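Local coordinates for protein GphF (Cystobacter violaceus, PDB 6MFC) that probably acts as a GNAT-like decarboxylase that helps initiate polyketide biosynthesis, a GNAT fold turned to lyase chemistry, at residues A38-P50 against L114-H126. Numbering follows the deposited sequence.
Sequences ALCALEARCWPAP and LLGLNVDPAVRNH
Asn118, near the end of strand 111-119, points its side chain at helix 36-46 and meets Leu42, Glu43, Cys46 and Trp47. Its CB packs against both the sulfur of Cys46, at 3.7 Å from SG, and CD2 of Leu42. With CG beside the backbone N and anti to the carbonyl carbon, the amide is carried to the last turn of the helix, where it meets Glu43 and Trp47. Its OD1 accepts from the indole of Trp47, the first residue to leave the helix: NE1 to OD1 is 2.7 Å and the N-H points almost straight at the oxygen (164°). OD1 lies near the indole plane, yet NE1 stands 48° out of the amide plane, so it does not lie on a lone pair. On the other branch, ND2 of Asn118 comes 2.6 Å from OE1 of Glu43 and donates to a water that also bonds weakly to OE2. The backbone N of Ala53 holds OE2 as well, a bond that probably helps fix the rotation of the carboxylate.

Farther along, Arg45 and Asp120 form a salt bridge, NH1 to OD1 2.6 Å. The same OD1 uses its anti lone pair for Ala122 N, closing an Asx turn that orients the carboxylate. Between these two polar groups, Leu42 CD1 packs against Asp120, 3.7 Å from Asp120 N.

The helix segment crosses the strand segment at 80°, with axes 8.3 Å apart. In this GNAT-family fold, helix 36-46 thus packs across the mixed sheet, where Leu42 also touches Ala81 of strand 77-87, while Val119 faces away, against Phe128 of helix 128-140.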
loop_
_atom_site.group_PDB
_atom_site.type_symbol
_atom_site.label_atom_id
_atom_site.label_comp_id
_atom_site.label_asym_id
_atom_site.label_seq_id
_atom_site.Cartn_x
_atom_site.Cartn_y
_atom_site.Cartn_z
ATOM N N ALA A 38 3.349 11.193 -15.043
ATOM C CA ALA A 38 3.849 9.825 -15.033
ATOM C C ALA A 38 3.213 9.012 -13.914
ATOM O O ALA A 38 2.917 7.826 -14.096
ATOM C CB ALA A 38 5.372 9.822 -14.898
ATOM N N LEU A 39 2.994 9.633 -12.751
ATOM C CA LEU A 39 2.358 8.927 -11.644
ATOM C C LEU A 39 0.925 8.536 -11.983
ATOM O O LEU A 39 0.451 7.478 -11.555
ATOM C CB LEU A 39 2.397 9.787 -10.381
ATOM C CG LEU A 39 3.790 10.103 -9.831
ATOM C CD1 LEU A 39 3.703 10.950 -8.569
ATOM C CD2 LEU A 39 4.571 8.823 -9.573
ATOM N N CYS A 40 0.224 9.372 -12.752
ATOM C CA CYS A 40 -1.106 8.997 -13.219
ATOM C C CYS A 40 -1.028 7.890 -14.262
ATOM O O CYS A 40 -1.865 6.979 -14.273
ATOM C CB CYS A 40 -1.829 10.218 -13.786
ATOM S SG CYS A 40 -2.239 11.483 -12.564
ATOM N N ALA A 41 -0.031 7.957 -15.150
ATOM C CA ALA A 41 0.140 6.912 -16.154
ATOM C C ALA A 41 0.477 5.576 -15.505
ATOM O O ALA A 41 -0.065 4.534 -15.894
ATOM C CB ALA A 41 1.227 7.317 -17.149
ATOM N N LEU A 42 1.376 5.587 -14.518
ATOM C CA LEU A 42 1.674 4.365 -13.780
ATOM C C LEU A 42 0.442 3.861 -13.040
ATOM O O LEU A 42 0.216 2.649 -12.944
ATOM C CB LEU A 42 2.823 4.612 -12.803
ATOM C CG LEU A 42 3.189 3.436 -11.897
ATOM C CD1 LEU A 42 3.728 2.274 -12.718
ATOM C CD2 LEU A 42 4.188 3.863 -10.835
ATOM N N GLU A 43 -0.372 4.782 -12.521
ATOM C CA GLU A 43 -1.584 4.391 -11.809
ATOM C C GLU A 43 -2.573 3.701 -12.740
ATOM O O GLU A 43 -3.281 2.775 -12.326
ATOM C CB GLU A 43 -2.223 5.619 -11.157
ATOM C CG GLU A 43 -3.408 5.319 -10.252
ATOM C CD GLU A 43 -2.990 4.870 -8.865
ATOM O OE1 GLU A 43 -1.787 4.606 -8.653
ATOM O OE2 GLU A 43 -3.869 4.788 -7.984
ATOM N N ALA A 44 -2.631 4.130 -14.002
ATOM C CA ALA A 44 -3.597 3.552 -14.930
ATOM C C ALA A 44 -3.186 2.155 -15.379
ATOM O O ALA A 44 -4.051 1.319 -15.665
ATOM C CB ALA A 44 -3.781 4.467 -16.138
ATOM N N ARG A 45 -1.881 1.888 -15.454
ATOM C CA ARG A 45 -1.410 0.559 -15.828
ATOM C C ARG A 45 -1.530 -0.435 -14.680
ATOM O O ARG A 45 -1.733 -1.630 -14.922
ATOM C CB ARG A 45 0.042 0.627 -16.304
ATOM C CG ARG A 45 0.227 1.326 -17.637
ATOM C CD ARG A 45 1.700 1.518 -17.960
ATOM N NE ARG A 45 2.027 1.059 -19.306
ATOM C CZ ARG A 45 2.562 -0.126 -19.582
ATOM N NH1 ARG A 45 2.840 -0.975 -18.601
ATOM N NH2 ARG A 45 2.825 -0.463 -20.837
ATOM N N CYS A 46 -1.410 0.029 -13.435
ATOM C CA CYS A 46 -1.413 -0.900 -12.311
ATOM C C CYS A 46 -2.821 -1.237 -11.835
ATOM O O CYS A 46 -3.033 -2.318 -11.276
ATOM C CB CYS A 46 -0.595 -0.326 -11.158
ATOM S SG CYS A 46 1.150 -0.070 -11.544
ATOM N N TRP A 47 -3.790 -0.349 -12.053
ATOM C CA TRP A 47 -5.118 -0.542 -11.497
ATOM C C TRP A 47 -6.192 -0.331 -12.555
ATOM O O TRP A 47 -6.043 0.527 -13.435
ATOM C CB TRP A 47 -5.362 0.421 -10.327
ATOM C CG TRP A 47 -4.369 0.275 -9.225
ATOM C CD1 TRP A 47 -3.217 0.987 -9.059
ATOM C CD2 TRP A 47 -4.435 -0.645 -8.133
ATOM N NE1 TRP A 47 -2.563 0.567 -7.926
ATOM C CE2 TRP A 47 -3.291 -0.435 -7.339
ATOM C CE3 TRP A 47 -5.352 -1.628 -7.747
ATOM C CZ2 TRP A 47 -3.039 -1.171 -6.182
ATOM C CZ3 TRP A 47 -5.102 -2.357 -6.599
ATOM C CH2 TRP A 47 -3.954 -2.124 -5.830
ATOM N N PRO A 48 -7.279 -1.096 -12.497
ATOM C CA PRO A 48 -8.435 -0.799 -13.346
ATOM C C PRO A 48 -9.129 0.473 -12.886
ATOM O O PRO A 48 -8.925 0.957 -11.771
ATOM C CB PRO A 48 -9.336 -2.024 -13.164
ATOM C CG PRO A 48 -8.958 -2.561 -11.825
ATOM C CD PRO A 48 -7.491 -2.291 -11.662
ATOM N N ALA A 49 -9.973 1.003 -13.772
ATOM C CA ALA A 49 -10.595 2.312 -13.564
ATOM C C ALA A 49 -11.238 2.496 -12.193
ATOM O O ALA A 49 -10.999 3.541 -11.568
ATOM C CB ALA A 49 -11.613 2.569 -14.685
ATOM N N PRO A 50 -12.042 1.562 -11.666
ATOM C CA PRO A 50 -12.677 1.815 -10.360
ATOM C C PRO A 50 -11.701 1.917 -9.199
ATOM O O PRO A 50 -12.073 2.466 -8.154
ATOM C CB PRO A 50 -13.616 0.612 -10.183
ATOM C CG PRO A 50 -13.841 0.099 -11.560
ATOM C CD PRO A 50 -12.541 0.311 -12.265
ATOM N N LEU A 114 1.424 3.359 4.689
ATOM C CA LEU A 114 1.575 3.161 3.254
ATOM C C LEU A 114 0.240 3.429 2.569
ATOM O O LEU A 114 -0.738 2.713 2.804
ATOM C CB LEU A 114 2.057 1.743 2.950
ATOM C CG LEU A 114 3.504 1.389 3.292
ATOM C CD1 LEU A 114 3.781 -0.083 3.017
ATOM C CD2 LEU A 114 4.460 2.270 2.509
ATOM N N LEU A 115 0.197 4.461 1.730
ATOM C CA LEU A 115 -1.002 4.744 0.953
ATOM C C LEU A 115 -1.028 3.987 -0.365
ATOM O O LEU A 115 -2.110 3.746 -0.913
ATOM C CB LEU A 115 -1.118 6.247 0.690
ATOM C CG LEU A 115 -1.248 7.126 1.936
ATOM C CD1 LEU A 115 -1.327 8.590 1.548
ATOM C CD2 LEU A 115 -2.464 6.722 2.750
ATOM N N GLY A 116 0.135 3.599 -0.880
ATOM C CA GLY A 116 0.201 2.871 -2.130
ATOM C C GLY A 116 1.604 2.454 -2.512
ATOM O O GLY A 116 2.583 3.108 -2.140
ATOM N N LEU A 117 1.711 1.349 -3.247
ATOM C CA LEU A 117 2.984 0.878 -3.792
ATOM C C LEU A 117 2.670 0.248 -5.144
ATOM O O LEU A 117 2.143 -0.867 -5.210
ATOM C CB LEU A 117 3.669 -0.108 -2.851
ATOM C CG LEU A 117 5.047 -0.646 -3.250
ATOM C CD1 LEU A 117 5.906 -0.860 -2.016
ATOM C CD2 LEU A 117 4.932 -1.946 -4.034
ATOM N N ASN A 118 2.974 0.971 -6.217
ATOM C CA ASN A 118 2.682 0.533 -7.574
ATOM C C ASN A 118 3.977 0.191 -8.293
ATOM O O ASN A 118 4.962 0.932 -8.197
ATOM C CB ASN A 118 1.922 1.610 -8.350
ATOM C CG ASN A 118 0.599 1.967 -7.708
ATOM O OD1 ASN A 118 -0.059 1.120 -7.104
ATOM N ND2 ASN A 118 0.200 3.228 -7.836
ATOM N N VAL A 119 3.975 -0.937 -8.999
ATOM C CA VAL A 119 5.060 -1.326 -9.886
ATOM C C VAL A 119 4.443 -1.687 -11.229
ATOM O O VAL A 119 3.439 -2.406 -11.278
ATOM C CB VAL A 119 5.876 -2.506 -9.325
ATOM C CG1 VAL A 119 7.035 -2.833 -10.254
ATOM C CG2 VAL A 119 6.381 -2.184 -7.926
ATOM N N ASP A 120 5.032 -1.176 -12.307
ATOM C CA ASP A 120 4.469 -1.375 -13.636
ATOM C C ASP A 120 4.349 -2.867 -13.931
ATOM O O ASP A 120 5.300 -3.621 -13.682
ATOM C CB ASP A 120 5.340 -0.688 -14.688
ATOM C CG ASP A 120 4.660 -0.591 -16.045
ATOM O OD1 ASP A 120 4.315 -1.640 -16.627
ATOM O OD2 ASP A 120 4.466 0.544 -16.531
ATOM N N PRO A 121 3.204 -3.333 -14.437
ATOM C CA PRO A 121 3.054 -4.771 -14.718
ATOM C C PRO A 121 4.052 -5.310 -15.728
ATOM O O PRO A 121 4.259 -6.528 -15.777
ATOM C CB PRO A 121 1.616 -4.878 -15.244
ATOM C CG PRO A 121 0.917 -3.688 -14.673
ATOM C CD PRO A 121 1.945 -2.595 -14.636
ATOM N N ALA A 122 4.675 -4.451 -16.534
ATOM C CA ALA A 122 5.656 -4.905 -17.511
ATOM C C ALA A 122 7.031 -5.158 -16.906
ATOM O O ALA A 122 7.897 -5.709 -17.593
ATOM C CB ALA A 122 5.778 -3.887 -18.646
ATOM N N VAL A 123 7.253 -4.777 -15.648
ATOM C CA VAL A 123 8.558 -4.939 -15.016
ATOM C C VAL A 123 8.417 -5.786 -13.758
ATOM O O VAL A 123 9.062 -5.519 -12.738
ATOM C CB VAL A 123 9.192 -3.573 -14.688
ATOM C CG1 VAL A 123 10.709 -3.671 -14.696
ATOM C CG2 VAL A 123 8.717 -2.509 -15.667
ATOM N N ARG A 124 7.571 -6.817 -13.817
ATOM C CA ARG A 124 7.367 -7.667 -12.648
ATOM C C ARG A 124 8.518 -8.642 -12.442
ATOM O O ARG A 124 8.828 -8.995 -11.298
ATOM C CB ARG A 124 6.045 -8.431 -12.768
ATOM C CG ARG A 124 4.812 -7.543 -12.741
ATOM C CD ARG A 124 4.880 -6.544 -11.595
ATOM N NE ARG A 124 3.715 -5.664 -11.567
ATOM C CZ ARG A 124 2.731 -5.749 -10.679
ATOM N NH1 ARG A 124 2.770 -6.674 -9.728
ATOM N NH2 ARG A 124 1.711 -4.903 -10.734
ATOM N N ASN A 125 9.164 -9.082 -13.524
ATOM C CA ASN A 125 10.260 -10.035 -13.394
ATOM C C ASN A 125 11.486 -9.423 -12.730
ATOM O O ASN A 125 12.357 -10.166 -12.266
ATOM C CB ASN A 125 10.640 -10.599 -14.765
ATOM C CG ASN A 125 11.105 -9.526 -15.730
ATOM O OD1 ASN A 125 10.491 -8.465 -15.841
ATOM N ND2 ASN A 125 12.198 -9.798 -16.435
ATOM N N HIS A 126 11.575 -8.093 -12.672
ATOM C CA HIS A 126 12.699 -7.434 -12.023
ATOM C C HIS A 126 12.600 -7.442 -10.505
ATOM O O HIS A 126 13.557 -7.026 -9.841
ATOM C CB HIS A 126 12.818 -5.988 -12.513
ATOM C CG HIS A 126 13.471 -5.855 -13.852
ATOM N ND1 HIS A 126 12.855 -6.239 -15.023
ATOM C CD2 HIS A 126 14.689 -5.382 -14.206
ATOM C CE1 HIS A 126 13.665 -6.007 -16.041
ATOM N NE2 HIS A 126 14.785 -5.487 -15.572
HETATM O O HOH W 1 -1.648 4.483 -5.625
#